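Local coordinates for protein Amy13K (Eubacterium rectale DSM 17629, PDB 6B3P) that binds starch and malto-oligosaccharides through two family 26 carbohydrate-binding modules, probably holding a surface-anchored gut bacterial alpha-amylase to its substrate, at residues A[5-10]-A[68-73]; A[28-33]-A[58-63]; A[103-108]-A[161-166]. All coordinates share one frame; numbering follows the deposited sequence. Where two conformers were deposited one is given.

Interaction 1 (A[5-10]-A[68-73]); sequences INYKST and NQLKDV. With GLC (alpha-D-glucopyranose), chain C.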
loop_
_atom_site.group_PDB
_atom_site.type_symbol
_atom_site.label_atom_id
_atom_site.label_comp_id
_atom_site.label_asym_id
_atom_site.label_seq_id
_atom_site.Cartn_x
_atom_site.Cartn_y
_atom_site.Cartn_z
ATOM N N ILE A 5 1.297 9.751 -1.092
ATOM C CA ILE A 5 2.197 10.850 -1.411
ATOM C C ILE A 5 3.640 10.385 -1.305
ATOM O O ILE A 5 4.060 9.881 -0.265
ATOM C CB ILE A 5 1.980 12.059 -0.481
ATOM C CG1 ILE A 5 0.553 12.590 -0.629
ATOM C CG2 ILE A 5 2.982 13.167 -0.808
ATOM C CD1 ILE A 5 0.170 13.637 0.403
ATOM N N ASN A 6 4.383 10.557 -2.393
ATOM C CA ASN A 6 5.812 10.290 -2.411
ATOM C C ASN A 6 6.564 11.607 -2.516
ATOM O O ASN A 6 6.222 12.459 -3.336
ATOM C CB ASN A 6 6.184 9.368 -3.573
ATOM C CG ASN A 6 5.251 8.182 -3.696
ATOM O OD1 ASN A 6 5.377 7.200 -2.967
ATOM N ND2 ASN A 6 4.310 8.265 -4.633
ATOM N N TYR A 7 7.582 11.768 -1.677
ATOM C CA TYR A 7 8.340 13.011 -1.593
ATOM C C TYR A 7 9.836 12.720 -1.647
ATOM O O TYR A 7 10.370 11.982 -0.817
ATOM C CB TYR A 7 7.966 13.758 -0.307
ATOM C CG TYR A 7 8.821 14.960 0.027
ATOM C CD1 TYR A 7 9.216 15.863 -0.956
ATOM C CD2 TYR A 7 9.210 15.206 1.338
ATOM C CE1 TYR A 7 9.991 16.968 -0.640
ATOM C CE2 TYR A 7 9.979 16.303 1.663
ATOM C CZ TYR A 7 10.367 17.181 0.673
ATOM O OH TYR A 7 11.135 18.267 1.006
ATOM N N LYS A 8 10.499 13.283 -2.651
ATOM C CA LYS A 8 11.950 13.212 -2.750
ATOM C C LYS A 8 12.505 14.295 -1.840
ATOM O O LYS A 8 12.577 15.462 -2.225
ATOM C CB LYS A 8 12.412 13.402 -4.195
ATOM C CG LYS A 8 13.873 13.065 -4.449
ATOM C CD LYS A 8 14.240 13.396 -5.883
ATOM C CE LYS A 8 15.509 12.698 -6.326
ATOM N NZ LYS A 8 15.653 12.788 -7.805
ATOM N N SER A 9 12.877 13.904 -0.625
ATOM C CA SER A 9 13.122 14.873 0.438
ATOM C C SER A 9 14.227 15.864 0.112
ATOM O O SER A 9 15.290 15.500 -0.391
ATOM C CB SER A 9 13.465 14.168 1.749
ATOM O OG SER A 9 13.675 15.130 2.768
ATOM N N THR A 10 13.935 17.127 0.402
ATOM C CA THR A 10 14.912 18.197 0.388
ATOM C C THR A 10 15.049 18.766 1.801
ATOM O O THR A 10 15.631 19.835 1.993
ATOM C CB THR A 10 14.503 19.317 -0.582
ATOM O OG1 THR A 10 13.177 19.759 -0.262
ATOM C CG2 THR A 10 14.531 18.823 -2.021
ATOM N N ASN A 68 11.097 23.433 9.802
ATOM C CA ASN A 68 11.110 23.732 8.371
ATOM C C ASN A 68 9.970 23.075 7.606
ATOM O O ASN A 68 9.656 21.905 7.816
ATOM C CB ASN A 68 12.447 23.305 7.769
ATOM C CG ASN A 68 13.621 23.948 8.470
ATOM O OD1 ASN A 68 14.354 23.294 9.210
ATOM N ND2 ASN A 68 13.800 25.241 8.245
ATOM N N GLN A 69 9.360 23.844 6.710
ATOM C CA GLN A 69 8.254 23.355 5.897
ATOM C C GLN A 69 8.242 24.026 4.531
ATOM O O GLN A 69 8.677 25.171 4.384
ATOM C CB GLN A 69 6.926 23.609 6.602
ATOM C CG GLN A 69 6.571 25.073 6.654
ATOM C CD GLN A 69 5.424 25.368 7.592
ATOM O OE1 GLN A 69 5.520 25.169 8.807
ATOM N NE2 GLN A 69 4.322 25.847 7.028
ATOM N N LEU A 70 7.724 23.311 3.539
ATOM C CA LEU A 70 7.545 23.865 2.208
ATOM C C LEU A 70 6.209 24.592 2.116
ATOM O O LEU A 70 5.343 24.437 2.976
ATOM C CB LEU A 70 7.624 22.761 1.155
ATOM C CG LEU A 70 8.860 21.861 1.230
ATOM C CD1 LEU A 70 8.849 20.861 0.086
ATOM C CD2 LEU A 70 10.148 22.677 1.220
ATOM N N LYS A 71 6.054 25.385 1.064
ATOM C CA LYS A 71 4.828 26.134 0.827
ATOM C C LYS A 71 3.653 25.193 0.548
ATOM O O LYS A 71 3.829 24.124 -0.036
ATOM C CB LYS A 71 5.029 27.091 -0.346
ATOM C CG LYS A 71 4.113 28.296 -0.348
ATOM C CD LYS A 71 4.022 28.886 -1.743
ATOM C CE LYS A 71 3.190 30.155 -1.768
ATOM N NZ LYS A 71 3.076 30.701 -3.148
ATOM N N ASP A 72 2.458 25.599 0.969
ATOM C CA ASP A 72 1.249 24.800 0.766
ATOM C C ASP A 72 0.993 24.514 -0.711
ATOM O O ASP A 72 1.197 25.385 -1.556
ATOM C CB ASP A 72 0.021 25.514 1.343
ATOM C CG ASP A 72 0.239 26.022 2.752
ATOM O OD1 ASP A 72 1.362 26.474 3.066
ATOM O OD2 ASP A 72 -0.725 25.980 3.544
ATOM N N VAL A 73 0.544 23.297 -1.011
ATOM C CA VAL A 73 0.024 22.974 -2.339
ATOM C C VAL A 73 -1.333 22.280 -2.223
ATOM O O VAL A 73 -1.606 21.584 -1.243
ATOM C CB VAL A 73 0.986 22.074 -3.146
ATOM C CG1 VAL A 73 2.317 22.783 -3.363
ATOM C CG2 VAL A 73 1.193 20.726 -2.460
HETATM C C1 GLC C . 2.236 24.920 12.457
HETATM C C2 GLC C . 2.714 25.138 11.036
HETATM C C3 GLC C . 1.632 25.880 10.266
HETATM C C4 GLC C . 0.292 25.178 10.373
HETATM C C5 GLC C . -0.047 24.914 11.821
HETATM C C6 GLC C . -1.353 24.139 11.902
HETATM O O2 GLC C . 3.950 25.814 11.018
HETATM O O3 GLC C . 1.974 25.998 8.922
HETATM O O4 GLC C . -0.707 25.946 9.752
HETATM O O5 GLC C . 1.005 24.219 12.415
HETATM O O6 GLC C . -1.681 23.698 13.185
#

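Interaction 2 (A[28-33]-A[58-63]); sequences GEWPGK and SLILND. With GLC (alpha-D-glucopyranose), chain C; GLC (alpha-D-glucopyranose), chain B; FMT (formic acid), chain S.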
loop_
_atom_site.group_PDB
_atom_site.type_symbol
_atom_site.label_atom_id
_atom_site.label_comp_id
_atom_site.label_asym_id
_atom_site.label_seq_id
_atom_site.Cartn_x
_atom_site.Cartn_y
_atom_site.Cartn_z
ATOM N N GLY A 28 -3.415 14.031 10.921
ATOM C CA GLY A 28 -3.119 14.305 12.317
ATOM C C GLY A 28 -2.711 15.743 12.554
ATOM O O GLY A 28 -2.477 16.493 11.607
ATOM N N GLU A 29 -2.644 16.131 13.825
ATOM C CA GLU A 29 -2.171 17.460 14.196
ATOM C C GLU A 29 -0.762 17.681 13.661
ATOM O O GLU A 29 -0.047 16.722 13.367
ATOM C CB GLU A 29 -2.184 17.641 15.716
ATOM C CG GLU A 29 -3.574 17.730 16.330
ATOM C CD GLU A 29 -3.537 18.039 17.815
ATOM O OE1 GLU A 29 -2.431 18.249 18.356
ATOM O OE2 GLU A 29 -4.616 18.071 18.443
ATOM N N TRP A 30 -0.373 18.946 13.536
ATOM C CA TRP A 30 0.968 19.307 13.082
ATOM C C TRP A 30 2.013 18.500 13.856
ATOM O O TRP A 30 1.901 18.362 15.075
ATOM C CB TRP A 30 1.204 20.810 13.265
ATOM C CG TRP A 30 2.526 21.258 12.742
ATOM C CD1 TRP A 30 3.669 21.458 13.461
ATOM C CD2 TRP A 30 2.853 21.547 11.378
ATOM N NE1 TRP A 30 4.688 21.858 12.628
ATOM C CE2 TRP A 30 4.213 21.920 11.344
ATOM C CE3 TRP A 30 2.129 21.523 10.182
ATOM C CZ2 TRP A 30 4.860 22.271 10.161
ATOM C CZ3 TRP A 30 2.773 21.872 9.008
ATOM C CH2 TRP A 30 4.125 22.240 9.006
ATOM N N PRO A 31 3.037 17.963 13.165
ATOM C CA PRO A 31 3.432 18.097 11.755
ATOM C C PRO A 31 2.765 17.125 10.776
ATOM O O PRO A 31 3.191 17.051 9.624
ATOM C CB PRO A 31 4.937 17.833 11.809
ATOM C CG PRO A 31 5.084 16.842 12.910
ATOM C CD PRO A 31 4.037 17.200 13.935
ATOM N N GLY A 32 1.745 16.397 11.217
ATOM C CA GLY A 32 1.055 15.458 10.348
ATOM C C GLY A 32 1.615 14.054 10.453
ATOM O O GLY A 32 2.082 13.644 11.515
ATOM N N LYS A 33 1.569 13.319 9.343
ATOM C CA LYS A 33 1.982 11.919 9.330
ATOM C C LYS A 33 3.393 11.733 8.783
ATOM O O LYS A 33 3.713 12.180 7.682
ATOM C CB LYS A 33 1.002 11.088 8.504
ATOM C CG LYS A 33 1.255 9.598 8.599
ATOM C CD LYS A 33 0.135 8.798 7.972
ATOM C CE LYS A 33 0.348 7.308 8.174
ATOM N NZ LYS A 33 -0.691 6.494 7.487
ATOM N N SER A 58 -5.297 20.784 1.335
ATOM C CA SER A 58 -3.990 21.407 1.193
ATOM C C SER A 58 -2.942 20.504 1.818
ATOM O O SER A 58 -3.216 19.833 2.812
ATOM C CB SER A 58 -3.967 22.782 1.856
ATOM O OG SER A 58 -4.851 23.669 1.201
ATOM N N LEU A 59 -1.748 20.499 1.230
ATOM C CA LEU A 59 -0.636 19.692 1.718
ATOM C C LEU A 59 0.541 20.584 2.094
ATOM O O LEU A 59 0.926 21.469 1.331
ATOM C CB LEU A 59 -0.207 18.672 0.658
ATOM C CG LEU A 59 1.149 17.986 0.870
ATOM C CD1 LEU A 59 1.101 17.017 2.044
ATOM C CD2 LEU A 59 1.602 17.285 -0.403
ATOM N N ILE A 60 1.101 20.342 3.274
ATOM C CA ILE A 60 2.358 20.961 3.672
ATOM C C ILE A 60 3.369 19.876 4.013
ATOM O O ILE A 60 3.214 19.154 4.998
ATOM C CB ILE A 60 2.186 21.905 4.880
ATOM C CG1 ILE A 60 1.310 23.099 4.492
ATOM C CG2 ILE A 60 3.549 22.404 5.375
ATOM C CD1 ILE A 60 0.928 23.991 5.658
ATOM N N LEU A 61 4.393 19.759 3.174
ATOM C CA LEU A 61 5.518 18.876 3.447
ATOM C C LEU A 61 6.479 19.589 4.397
ATOM O O LEU A 61 6.740 20.782 4.245
ATOM C CB LEU A 61 6.216 18.477 2.146
ATOM C CG LEU A 61 5.369 17.634 1.186
ATOM C CD1 LEU A 61 5.964 17.642 -0.215
ATOM C CD2 LEU A 61 5.239 16.207 1.704
ATOM N N ASN A 62 6.995 18.854 5.377
ATOM C CA ASN A 62 7.791 19.446 6.449
ATOM C C ASN A 62 8.806 18.444 6.997
ATOM O O ASN A 62 8.767 17.269 6.639
ATOM C CB ASN A 62 6.871 19.948 7.568
ATOM C CG ASN A 62 6.061 18.833 8.203
ATOM O OD1 ASN A 62 6.611 17.953 8.862
ATOM N ND2 ASN A 62 4.740 18.873 8.019
ATOM N N ASP A 63 9.709 18.902 7.863
ATOM C CA ASP A 63 10.718 18.015 8.444
ATOM C C ASP A 63 10.265 17.463 9.796
ATOM O O ASP A 63 11.060 17.340 10.730
ATOM C CB ASP A 63 12.071 18.733 8.577
ATOM C CG ASP A 63 12.008 19.976 9.447
ATOM O OD1 ASP A 63 10.937 20.285 10.009
ATOM O OD2 ASP A 63 13.053 20.647 9.574
HETATM C C1 GLC C . 2.236 24.920 12.457
HETATM C C2 GLC C . 2.714 25.138 11.036
HETATM C C3 GLC C . 1.632 25.880 10.266
HETATM C C4 GLC C . 0.292 25.178 10.373
HETATM C C5 GLC C . -0.047 24.914 11.821
HETATM C C6 GLC C . -1.353 24.139 11.902
HETATM O O2 GLC C . 3.950 25.814 11.018
HETATM O O3 GLC C . 1.974 25.998 8.922
HETATM O O4 GLC C . -0.707 25.946 9.752
HETATM O O5 GLC C . 1.005 24.219 12.415
HETATM O O6 GLC C . -1.681 23.698 13.185
HETATM C C1 GLC B . -1.173 25.461 8.500
HETATM C C2 GLC B . -1.222 26.577 7.491
HETATM C C3 GLC B . -2.387 27.515 7.742
HETATM C C4 GLC B . -3.674 26.724 7.918
HETATM C C5 GLC B . -3.486 25.598 8.920
HETATM C C6 GLC B . -4.715 24.714 9.115
HETATM O O2 GLC B . 0.004 27.232 7.538
HETATM O O3 GLC B . -2.495 28.452 6.716
HETATM O O4 GLC B . -4.682 27.625 8.316
HETATM O O5 GLC B . -2.412 24.805 8.514
HETATM O O6 GLC B . -4.554 23.709 10.076
HETATM C C FMT S . 2.415 4.956 5.704
HETATM O O1 FMT S . 1.738 5.966 5.601
HETATM O O2 FMT S . 2.302 4.034 4.904
#

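Interaction 3 (A[103-108]-A[161-166]); sequences TTIHYL and QNFSCI. With GLC (alpha-D-glucopyranose), chain D.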
loop_
_atom_site.group_PDB
_atom_site.type_symbol
_atom_site.label_atom_id
_atom_site.label_comp_id
_atom_site.label_asym_id
_atom_site.label_seq_id
_atom_site.Cartn_x
_atom_site.Cartn_y
_atom_site.Cartn_z
ATOM N N THR A 103 2.635 -4.541 -5.119
ATOM C CA THR A 103 1.504 -4.843 -4.256
ATOM C C THR A 103 1.887 -5.923 -3.252
ATOM O O THR A 103 2.244 -7.040 -3.627
ATOM C CB THR A 103 0.283 -5.297 -5.074
ATOM O OG1 THR A 103 0.002 -4.325 -6.091
ATOM C CG2 THR A 103 -0.940 -5.451 -4.181
ATOM N N THR A 104 1.819 -5.567 -1.972
ATOM C CA THR A 104 2.166 -6.475 -0.884
ATOM C C THR A 104 0.906 -6.940 -0.169
ATOM O O THR A 104 0.090 -6.122 0.253
ATOM C CB THR A 104 3.109 -5.800 0.133
ATOM O OG1 THR A 104 4.269 -5.304 -0.547
ATOM C CG2 THR A 104 3.536 -6.783 1.225
ATOM N N ILE A 105 0.749 -8.253 -0.038
ATOM C CA ILE A 105 -0.425 -8.822 0.617
ATOM C C ILE A 105 -0.009 -9.758 1.747
ATOM O O ILE A 105 0.727 -10.723 1.530
ATOM C CB ILE A 105 -1.315 -9.585 -0.382
ATOM C CG1 ILE A 105 -1.659 -8.694 -1.579
ATOM C CG2 ILE A 105 -2.597 -10.053 0.300
ATOM C CD1 ILE A 105 -2.272 -9.436 -2.752
ATOM N N HIS A 106 -0.491 -9.457 2.949
ATOM C CA HIS A 106 -0.207 -10.255 4.134
ATOM C C HIS A 106 -1.383 -11.170 4.453
ATOM O O HIS A 106 -2.529 -10.721 4.482
ATOM C CB HIS A 106 0.084 -9.354 5.337
ATOM C CG HIS A 106 1.142 -8.326 5.084
ATOM N ND1 HIS A 106 2.464 -8.654 4.868
ATOM C CD2 HIS A 106 1.078 -6.975 5.021
ATOM C CE1 HIS A 106 3.165 -7.552 4.680
ATOM N NE2 HIS A 106 2.347 -6.518 4.768
ATOM N N TYR A 107 -1.100 -12.448 4.687
ATOM C CA TYR A 107 -2.133 -13.399 5.081
ATOM C C TYR A 107 -1.846 -14.026 6.439
ATOM O O TYR A 107 -0.745 -14.515 6.691
ATOM C CB TYR A 107 -2.285 -14.506 4.043
ATOM C CG TYR A 107 -3.365 -15.494 4.410
ATOM C CD1 TYR A 107 -4.695 -15.100 4.472
ATOM C CD2 TYR A 107 -3.056 -16.815 4.706
ATOM C CE1 TYR A 107 -5.690 -15.994 4.814
ATOM C CE2 TYR A 107 -4.045 -17.719 5.049
ATOM C CZ TYR A 107 -5.360 -17.302 5.102
ATOM O OH TYR A 107 -6.346 -18.198 5.441
ATOM N N LEU A 108 -2.857 -14.019 7.299
ATOM C CA LEU A 108 -2.759 -14.617 8.623
ATOM C C LEU A 108 -3.192 -16.076 8.590
ATOM O O LEU A 108 -4.386 -16.376 8.570
ATOM C CB LEU A 108 -3.621 -13.846 9.619
ATOM C CG LEU A 108 -3.696 -14.413 11.036
ATOM C CD1 LEU A 108 -2.325 -14.434 11.684
ATOM C CD2 LEU A 108 -4.667 -13.592 11.857
ATOM N N GLN A 161 -2.525 -2.597 -12.789
ATOM C CA GLN A 161 -3.588 -3.536 -13.127
ATOM C C GLN A 161 -4.096 -4.288 -11.907
ATOM O O GLN A 161 -3.318 -4.892 -11.168
ATOM C CB GLN A 161 -3.097 -4.532 -14.178
ATOM C CG GLN A 161 -4.210 -5.384 -14.775
ATOM C CD GLN A 161 -3.847 -5.969 -16.125
ATOM O OE1 GLN A 161 -3.358 -5.265 -17.009
ATOM N NE2 GLN A 161 -4.088 -7.266 -16.291
ATOM N N ASN A 162 -5.408 -4.244 -11.704
ATOM C CA ASN A 162 -6.042 -5.032 -10.659
ATOM C C ASN A 162 -5.896 -6.513 -10.971
ATOM O O ASN A 162 -5.741 -6.904 -12.128
ATOM C CB ASN A 162 -7.522 -4.665 -10.516
ATOM C CG ASN A 162 -7.731 -3.221 -10.097
ATOM O OD1 ASN A 162 -6.819 -2.570 -9.584
ATOM N ND2 ASN A 162 -8.940 -2.713 -10.305
ATOM N N PHE A 163 -5.938 -7.336 -9.931
ATOM C CA PHE A 163 -5.861 -8.777 -10.099
ATOM C C PHE A 163 -6.538 -9.461 -8.922
ATOM O O PHE A 163 -7.069 -8.796 -8.032
ATOM C CB PHE A 163 -4.406 -9.234 -10.228
ATOM C CG PHE A 163 -3.547 -8.873 -9.053
ATOM C CD1 PHE A 163 -2.973 -7.617 -8.959
ATOM C CD2 PHE A 163 -3.302 -9.794 -8.047
ATOM C CE1 PHE A 163 -2.176 -7.283 -7.881
ATOM C CE2 PHE A 163 -2.506 -9.465 -6.966
ATOM C CZ PHE A 163 -1.943 -8.208 -6.883
ATOM N N SER A 164 -6.522 -10.788 -8.931
ATOM C CA SER A 164 -7.132 -11.566 -7.864
ATOM C C SER A 164 -6.164 -12.625 -7.374
ATOM O O SER A 164 -5.270 -13.039 -8.111
ATOM C CB SER A 164 -8.426 -12.220 -8.346
ATOM O OG SER A 164 -9.299 -11.266 -8.923
ATOM N N CYS A 165 -6.333 -13.060 -6.131
ATOM C CA CYS A 165 -5.502 -14.130 -5.600
ATOM C C CYS A 165 -6.206 -14.911 -4.495
ATOM O O CYS A 165 -7.241 -14.492 -3.977
ATOM C CB CYS A 165 -4.175 -13.573 -5.079
ATOM S SG CYS A 165 -4.323 -12.551 -3.600
ATOM N N ILE A 166 -5.629 -16.060 -4.156
ATOM C CA ILE A 166 -6.166 -16.943 -3.128
ATOM C C ILE A 166 -5.023 -17.502 -2.293
ATOM O O ILE A 166 -4.025 -17.969 -2.842
ATOM C CB ILE A 166 -6.964 -18.116 -3.745
ATOM C CG1 ILE A 166 -8.202 -17.605 -4.482
ATOM C CG2 ILE A 166 -7.380 -19.124 -2.669
ATOM C CD1 ILE A 166 -8.815 -18.636 -5.402
HETATM C C1 GLC D . -9.821 -19.847 -8.778
HETATM C C2 GLC D . -11.079 -19.100 -8.433
HETATM C C3 GLC D . -11.979 -18.995 -9.638
HETATM C C4 GLC D . -11.227 -18.428 -10.808
HETATM C C5 GLC D . -9.993 -19.252 -11.068
HETATM C C6 GLC D . -9.193 -18.712 -12.232
HETATM O O2 GLC D . -11.722 -19.733 -7.358
HETATM O O3 GLC D . -13.056 -18.159 -9.351
HETATM O O4 GLC D . -12.086 -18.341 -11.938
HETATM O O5 GLC D . -9.209 -19.261 -9.902
HETATM O O6 GLC D . -8.078 -19.501 -12.558
#

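Interaction 1 (A[5-10]-A[68-73])
Leu70 and Tyr7 meet from opposite directions, the methyl CD1 of Leu70 lying 3.6 Å from the hydroxyl OH of Tyr7 and 4.0 Å from its ring carbon CZ. The methyl comes obliquely at the phenol end of the ring; the other branch of Leu70, CD2, comes no nearer than 4.5 Å to Thr10 OG1. With CG of Tyr7 anti to the backbone N (chi1 171°), the ring reaches from strand 5-8 toward the loop 68-73. The hydroxyl Tyr7 OH is hydrogen-bonded to Thr10 OG1 (2.8 Å), and either oxygen could be the donor, while CA of Ser9 lies over one ring face, toward the rim. The contact joins strand 2-8 to the loop between strands 57-62 and 73-75 in the beta-sandwich of a family 26 starch-binding module, and that loop carries sugar-binding Gln69 next to Leu70, which turns toward Tyr7. Gln69 grips two neighbouring hydroxyls of one glucose with both ends of its amide: O2 donates to Gln69 OE1 at 2.8 Å, while Gln69 NE2 donates to O3 at 3.0 Å and 165°. Cut back to an alanine here, the side chain would lack both amide ends, and O2 and O3 of the glucose would probably be left without these partners. Farther out, Leu61 and Phe87 pack on Tyr7 and Leu70 respectively, and Asp72 OD2 is hydrogen-bonded to Tyr20 OH, another residue of the glycan pocket.

Interaction 2 (A[28-33]-A[58-63])
The aromatic platform of the first glycan site belongs to this contact, in which the loop 28-33 lies against strand 58-62. Trp30 presents one face of its indole to a glucose: C2 of that sugar sits 3.4 Å above the ring plane and over its centre, and O5 is 3.3 Å from Trp30 CG. This face-on placing of a pyranose over an indole is a CH-pi type of stack. The opposite face is backed by protein, with Asn62 ND2 3.6 Å from Trp30 CH2 and Pro31 CB lying toward the rim. Ile60 fills the edge, its CG2 in the indole plane and 3.7 Å from Trp30 CH2; the two side chains cross at about a right angle. The other branch of Ile60 ends in CD1, which approaches C1 of the next glucose at 3.8 Å, so one side chain serves both the tryptophan and the sugar chain.

Asn62 ties loop to strand. Its chi1 of 62° sets CG between the backbone N and the carbonyl carbon, from where ND2 donates to Pro31 O at 2.9 Å. The bond is nearly straight (165°), and the acceptor lies close to the amide plane. The amide's other end, Asn62 OD1, accepts from Asp64 N; with both ends bonded, its rotation is likely to be fixed. The loop is further shaped by a cis peptide before Pro31 and by the backbone bond from Gly32 N to Glu29 O. Tyr18 meets Trp30 edge-to-face, and Tyr18 OH, with the amide of Gln69, hydrogen-bonds the glucose. A tryptophan stacked on glucose, with polar side chains gripping the sugar's hydroxyls, is the arrangement typical of starch-binding modules.

Interaction 3 (A[103-108]-A[161-166])
Ile105 sends its terminal methyl between two residues of the facing strand, CD1 lying 3.8 Å from Cys165 SG and 4.2 Å from Phe163 CE2. Its CG1 is anti to the carbonyl carbon (chi1 -53°), which directs this longer branch across the gap. Thr103 and Phe163 point at each other from opposite strands, Thr103 CG2 lying 4.0 Å from Phe163 CZ, with Thr103 CB almost as near. Both methyls, that of Thr103 and that of Ile105, meet the ring obliquely. The CB atoms of Phe163 and Cys165, like those of Thr103 and Ile105, point into the interface.

No hydrogen bond links the two segments. Their strand axes approach to 10.5 Å and run at 25° to each other, a separation too wide for backbone pairing and right for two layers meeting through side chains, as in a beta-sandwich. The four touching residues are all buried, and the contact is carried by apolar groups, the sulfur of Cys165 among them. On the outer side of the second layer, Ile166 points CD1 to O2 of a bound glucose, at 3.7 Å. Strand 101-108 lies between 150-157 and 188-192 in one sheet, strand 163-168 between 116-121 and 178-180 in the other, and Val180 adds to the core by touching Thr103, Ile105 and Phe163.

Overall arrangement
Interactions 1 and 2 belong to the first starch-binding module and interaction 3 to the second. Along the chain, interaction 2 is nested within the loop closed by interaction 1, and interaction 3 follows both. The first two have centres about 9 Å apart, reach the same sheet and touch directly: Leu70 N and Val73 O make probable backbone hydrogen bonds to Leu61 O and Leu59 N. Both contribute residues to one binding site: Gln69 from one, Trp30 and Ile60 from the other. Interaction 3, behind a separate glycan site, has its centre about 31 Å from that of interaction 1 and about 30 Å from that of interaction 2, with no touching atoms. Two modules, each with its own site, are consistent with multivalent starch binding.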